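Local structure of 1-Cys peroxiredoxin (Vibrio vulnificus MO6-24/O, 5K2I) at residues Asn77-Met82 and Met96-Asp101; Ala39-Phe44 and Ser122-Met127. The protein is a 1-Cys peroxiredoxin of the thioredoxin superfamily that probably reduces peroxides through a reactive cysteine and is implicated in scavenging nitric oxide. All blocks are in the same frame, centred on the assembly; numbering follows the deposited sequence.

Contact 1. Residues Asn77-Met82 and Met96-Asp101; sequences NDAFVM and MLADGD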
loop_
_atom_site.group_PDB
_atom_site.type_symbol
_atom_site.label_atom_id
_atom_site.label_comp_id
_atom_site.label_asym_id
_atom_site.label_seq_id
_atom_site.Cartn_x
_atom_site.Cartn_y
_atom_site.Cartn_z
ATOM N N ASN A 77 -8.056 -10.945 13.614
ATOM C CA ASN A 77 -7.082 -11.273 14.651
ATOM C C ASN A 77 -7.893 -11.755 15.835
ATOM O O ASN A 77 -9.090 -11.467 15.915
ATOM C CB ASN A 77 -6.246 -10.066 15.093
ATOM C CG ASN A 77 -5.176 -9.676 14.086
ATOM O OD1 ASN A 77 -5.351 -8.717 13.331
ATOM N ND2 ASN A 77 -4.059 -10.392 14.086
ATOM N N ASP A 78 -7.251 -12.438 16.772
ATOM C CA ASP A 78 -7.944 -12.807 18.002
ATOM C C ASP A 78 -7.930 -11.660 19.002
ATOM O O ASP A 78 -7.187 -10.679 18.846
ATOM C CB ASP A 78 -7.314 -14.041 18.629
ATOM C CG ASP A 78 -5.883 -13.804 19.006
ATOM O OD1 ASP A 78 -5.676 -13.203 20.087
ATOM O OD2 ASP A 78 -4.988 -14.194 18.219
ATOM N N ALA A 79 -8.757 -11.797 20.034
ATOM C CA ALA A 79 -8.950 -10.737 21.002
ATOM C C ALA A 79 -7.708 -10.435 21.843
ATOM O O ALA A 79 -7.558 -9.305 22.303
ATOM C CB ALA A 79 -10.144 -11.089 21.911
ATOM N N PHE A 80 -6.823 -11.408 22.050
ATOM C CA PHE A 80 -5.598 -11.102 22.812
ATOM C C PHE A 80 -4.670 -10.202 22.005
ATOM O O PHE A 80 -4.119 -9.226 22.532
ATOM C CB PHE A 80 -4.848 -12.377 23.218
ATOM C CG PHE A 80 -5.630 -13.272 24.142
ATOM C CD1 PHE A 80 -5.899 -12.886 25.438
ATOM C CD2 PHE A 80 -6.118 -14.488 23.690
ATOM C CE1 PHE A 80 -6.634 -13.708 26.290
ATOM C CE2 PHE A 80 -6.853 -15.323 24.532
ATOM C CZ PHE A 80 -7.117 -14.922 25.833
ATOM N N VAL A 81 -4.509 -10.512 20.727
ATOM C CA VAL A 81 -3.675 -9.677 19.870
ATOM C C VAL A 81 -4.282 -8.280 19.715
ATOM O O VAL A 81 -3.561 -7.287 19.749
ATOM C CB VAL A 81 -3.468 -10.336 18.498
ATOM C CG1 VAL A 81 -2.776 -9.377 17.535
ATOM C CG2 VAL A 81 -2.646 -11.600 18.654
ATOM N N MET A 82 -5.607 -8.185 19.582
ATOM C CA MET A 82 -6.229 -6.864 19.446
ATOM C C MET A 82 -6.056 -6.006 20.706
ATOM O O MET A 82 -5.808 -4.798 20.612
ATOM C CB MET A 82 -7.718 -6.981 19.091
ATOM C CG MET A 82 -7.986 -7.527 17.683
ATOM S SD MET A 82 -7.260 -6.512 16.364
ATOM C CE MET A 82 -8.364 -5.103 16.366
ATOM N N MET A 96 -11.323 -1.934 20.619
ATOM C CA MET A 96 -10.648 -2.950 19.821
ATOM C C MET A 96 -11.490 -4.225 19.704
ATOM O O MET A 96 -11.810 -4.866 20.719
ATOM C CB MET A 96 -9.273 -3.269 20.427
ATOM C CG MET A 96 -8.467 -2.029 20.818
ATOM S SD MET A 96 -8.060 -0.945 19.411
ATOM C CE MET A 96 -7.080 -2.092 18.468
ATOM N N LEU A 97 -11.857 -4.586 18.474
ATOM C CA LEU A 97 -12.745 -5.723 18.222
ATOM C C LEU A 97 -12.098 -6.765 17.331
ATOM O O LEU A 97 -11.447 -6.439 16.330
ATOM C CB LEU A 97 -14.055 -5.250 17.580
ATOM C CG LEU A 97 -14.909 -4.285 18.408
ATOM C CD1 LEU A 97 -16.111 -3.743 17.604
ATOM C CD2 LEU A 97 -15.377 -4.950 19.681
ATOM N N ALA A 98 -12.294 -8.023 17.699
ATOM C CA ALA A 98 -11.658 -9.147 17.033
ATOM C C ALA A 98 -12.631 -9.974 16.199
ATOM O O ALA A 98 -13.713 -10.361 16.674
ATOM C CB ALA A 98 -10.984 -10.047 18.070
ATOM N N ASP A 99 -12.240 -10.235 14.956
ATOM C CA ASP A 99 -12.968 -11.152 14.081
ATOM C C ASP A 99 -12.088 -12.369 13.793
ATOM O O ASP A 99 -11.617 -12.552 12.681
ATOM C CB ASP A 99 -13.352 -10.413 12.792
ATOM C CG ASP A 99 -14.199 -11.245 11.855
ATOM O OD1 ASP A 99 -14.968 -12.105 12.343
ATOM O OD2 ASP A 99 -14.098 -11.022 10.624
ATOM N N GLY A 100 -11.853 -13.199 14.804
ATOM C CA GLY A 100 -10.772 -14.170 14.732
ATOM C C GLY A 100 -10.855 -15.237 13.661
ATOM O O GLY A 100 -9.826 -15.751 13.210
ATOM N N ASP A 101 -12.074 -15.590 13.274
ATOM C CA ASP A 101 -12.286 -16.598 12.245
ATOM C C ASP A 101 -12.753 -15.976 10.929
ATOM O O ASP A 101 -13.168 -16.698 10.027
ATOM C CB ASP A 101 -13.304 -17.647 12.724
ATOM C CG ASP A 101 -14.700 -17.071 12.956
ATOM O OD1 ASP A 101 -14.897 -15.838 12.828
ATOM O OD2 ASP A 101 -15.610 -17.863 13.312
#
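Met96 crosses the side chain of Met82 at about a right angle; its CE rests 3.7 Å from the backbone O of Met82 and 3.9 Å from Met82 CE. One residue on, Leu97 makes contact through its carbonyl O, which lies 3.4 Å from Met82 CE. Bends at chi2 (-59°) and chi3 (-74°) fold the Met82 chain down onto the strand here. Ala98 makes the shortest approach: its CB sits 3.2 Å from Asn77 O and 3.4 Å from Ala79 N, with Met82 CG flanking it at 3.9 Å. The methyl thus packs under the first turn of helix 79-88, whose N-cap is Asp78; Val81 N reaches Asp78 OD1 at 3.0 Å, from above the carboxylate plane. Asp99 directs its carboxylate elsewhere, to Phe104 N and Thr105 OG1 in the next helix. Gly100 closes the contact with a CA-H...O approach, its CA 3.4 Å from Asn77 O. Asn77 OD1 is bonded to Ser75 OG. Helix start against the C-terminal end of the following strand is the packing of a beta-alpha-beta crossover, here strand 70-75, helix 79-88 and strand 95-98 of a thioredoxin-like fold.

Contact 2. Residues Ala39-Phe44 and Ser122-Met127; sequences AVPGAF and SQRYAM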
loop_
_atom_site.group_PDB
_atom_site.type_symbol
_atom_site.label_atom_id
_atom_site.label_comp_id
_atom_site.label_asym_id
_atom_site.label_seq_id
_atom_site.Cartn_x
_atom_site.Cartn_y
_atom_site.Cartn_z
ATOM N N ALA A 39 -11.296 -1.039 9.488
ATOM C CA ALA A 39 -10.638 -2.334 9.436
ATOM C C ALA A 39 -9.249 -2.250 8.833
ATOM O O ALA A 39 -8.971 -1.384 7.992
ATOM C CB ALA A 39 -11.482 -3.317 8.631
ATOM N N VAL A 40 -8.405 -3.189 9.252
ATOM C CA VAL A 40 -7.051 -3.353 8.739
ATOM C C VAL A 40 -6.824 -4.823 8.433
ATOM O O VAL A 40 -7.584 -5.675 8.899
ATOM C CB VAL A 40 -5.988 -2.858 9.752
ATOM C CG1 VAL A 40 -6.122 -1.353 9.962
ATOM C CG2 VAL A 40 -6.086 -3.640 11.080
ATOM N N PRO A 41 -5.785 -5.133 7.641
ATOM C CA PRO A 41 -5.502 -6.538 7.352
ATOM C C PRO A 41 -4.912 -7.273 8.539
ATOM O O PRO A 41 -4.935 -8.509 8.575
ATOM C CB PRO A 41 -4.474 -6.472 6.218
ATOM C CG PRO A 41 -4.621 -5.092 5.638
ATOM C CD PRO A 41 -4.963 -4.229 6.814
ATOM N N GLY A 42 -4.394 -6.532 9.511
ATOM C CA GLY A 42 -3.878 -7.180 10.702
ATOM C C GLY A 42 -3.405 -6.184 11.733
ATOM O O GLY A 42 -2.848 -5.132 11.392
ATOM N N ALA A 43 -3.635 -6.508 12.999
ATOM C CA ALA A 43 -2.998 -5.771 14.080
ATOM C C ALA A 43 -1.488 -5.785 13.860
ATOM O O ALA A 43 -0.930 -6.777 13.400
ATOM C CB ALA A 43 -3.348 -6.380 15.431
ATOM N N PHE A 44 -0.848 -4.661 14.173
ATOM C CA PHE A 44 0.609 -4.469 14.063
ATOM C C PHE A 44 1.129 -4.426 12.617
ATOM O O PHE A 44 2.340 -4.291 12.408
ATOM C CB PHE A 44 1.389 -5.545 14.855
ATOM C CG PHE A 44 1.190 -5.482 16.350
ATOM C CD1 PHE A 44 1.894 -4.561 17.126
ATOM C CD2 PHE A 44 0.302 -6.341 16.986
ATOM C CE1 PHE A 44 1.716 -4.514 18.509
ATOM C CE2 PHE A 44 0.126 -6.298 18.373
ATOM C CZ PHE A 44 0.833 -5.381 19.130
ATOM N N SER A 122 -8.918 -9.119 6.444
ATOM C CA SER A 122 -9.840 -8.097 5.970
ATOM C C SER A 122 -9.156 -7.127 5.024
ATOM O O SER A 122 -7.979 -6.806 5.193
ATOM C CB SER A 122 -10.409 -7.304 7.146
ATOM O OG SER A 122 -11.371 -6.359 6.704
ATOM N N GLN A 123 -9.905 -6.644 4.042
ATOM C CA GLN A 123 -9.518 -5.444 3.303
ATOM C C GLN A 123 -9.551 -4.251 4.248
ATOM O O GLN A 123 -10.230 -4.295 5.286
ATOM C CB GLN A 123 -10.458 -5.210 2.122
ATOM C CG GLN A 123 -10.375 -6.307 1.059
ATOM C CD GLN A 123 -11.461 -6.161 -0.002
ATOM O OE1 GLN A 123 -12.188 -7.119 -0.306
ATOM N NE2 GLN A 123 -11.580 -4.969 -0.560
ATOM N N ARG A 124 -8.872 -3.177 3.858
ATOM C CA ARG A 124 -8.980 -1.899 4.556
ATOM C C ARG A 124 -10.258 -1.186 4.156
ATOM O O ARG A 124 -10.523 -1.010 2.974
ATOM C CB ARG A 124 -7.781 -1.006 4.235
ATOM C CG ARG A 124 -6.470 -1.560 4.738
ATOM C CD ARG A 124 -5.312 -0.598 4.476
ATOM N NE ARG A 124 -4.040 -1.194 4.875
ATOM C CZ ARG A 124 -3.311 -1.971 4.082
ATOM N NH1 ARG A 124 -3.727 -2.240 2.851
ATOM N NH2 ARG A 124 -2.170 -2.491 4.517
ATOM N N TYR A 125 -11.056 -0.784 5.142
ATOM C CA TYR A 125 -12.244 -0.000 4.883
ATOM C C TYR A 125 -12.607 0.802 6.124
ATOM O O TYR A 125 -12.115 0.524 7.229
ATOM C CB TYR A 125 -13.430 -0.899 4.453
ATOM C CG TYR A 125 -13.915 -1.859 5.538
ATOM C CD1 TYR A 125 -14.735 -1.417 6.571
ATOM C CD2 TYR A 125 -13.527 -3.195 5.541
ATOM C CE1 TYR A 125 -15.156 -2.275 7.573
ATOM C CE2 TYR A 125 -13.957 -4.068 6.535
ATOM C CZ TYR A 125 -14.761 -3.593 7.550
ATOM O OH TYR A 125 -15.166 -4.456 8.546
ATOM N N ALA A 126 -13.501 1.760 5.955
ATOM C CA ALA A 126 -14.056 2.475 7.092
ATOM C C ALA A 126 -15.520 2.742 6.835
ATOM O O ALA A 126 -15.936 2.966 5.688
ATOM C CB ALA A 126 -13.302 3.774 7.349
ATOM N N MET A 127 -16.292 2.694 7.912
ATOM C CA MET A 127 -17.734 2.867 7.880
ATOM C C MET A 127 -18.211 3.895 8.887
ATOM O O MET A 127 -17.632 4.026 9.981
ATOM C CB MET A 127 -18.451 1.569 8.239
ATOM C CG MET A 127 -18.353 0.437 7.305
ATOM S SD MET A 127 -19.204 -0.921 8.148
ATOM C CE MET A 127 -19.132 -2.130 6.837
HETATM O O HOH W 1 -7.762 -8.402 9.009
#
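Ala39 meets Tyr125 where strands 34-40 and 120-130 run antiparallel in the central sheet of the thioredoxin-like fold, just before the peroxiredoxin Pro-x-x-x-Thr-x-x-Cys motif that Pro41 begins. Ala39 N donates to Tyr125 O (2.9 Å, 167° at the hydrogen). The Ala39 methyl also lies over the Tyr125 ring in a CH-pi contact, CB 3.6 Å from the ring centroid and displaced toward the CE2 rim. With chi1 at 65°, the tyrosine ring stands between its own backbone N and carbonyl carbon and can lie across that methyl. Next along, Ala39 O meets Arg124 CA at 3.5 Å in a CA-H...O contact.

Pro41 covers one face of the Arg124 guanidinium, with CG 3.7 Å from Arg124 CZ and over the centre of the plane. A water links the two backbones, donating to Val40 O at 2.7 Å and accepting from Ser122 N at 2.9 Å. In the next shell Arg124 NE binds Thr47 OG1, NH2 binds Pro46 O and NH1 forms a salt bridge with Glu140, so the group is fixed against rotation, consistent with the active-site arginine of peroxiredoxins. Phe145 of the second subunit packs on both Pro41 and Arg124. Ser122 OG turns back to Gln123 O at 2.8 Å, on a lone pair in the carbonyl plane.

In the fold
Contacts 1 and 2 have centres about 12 Å apart and share the central mixed sheet. Along the chain, contact 1 is nested between the two segments of contact 2: strand 34-40 comes first, then the crossover 70-98, and strand 120-130 last. In the sheet, strand 34-40 lies between strands 70-75 and 120-130, and strand 70-75 in turn pairs with 95-98. The two sites touch where the loop after strand 34-40 meets the start of helix 79-88: Asn77 OD1 lies 2.8 Å from Ala43 N, a probable hydrogen bond, and Val81 packs on Ala43. That loop carries the cysteine of the Pro-x-x-x-Thr-x-x-Cys motif, probably the peroxidatic one, so both contacts border the likely active site.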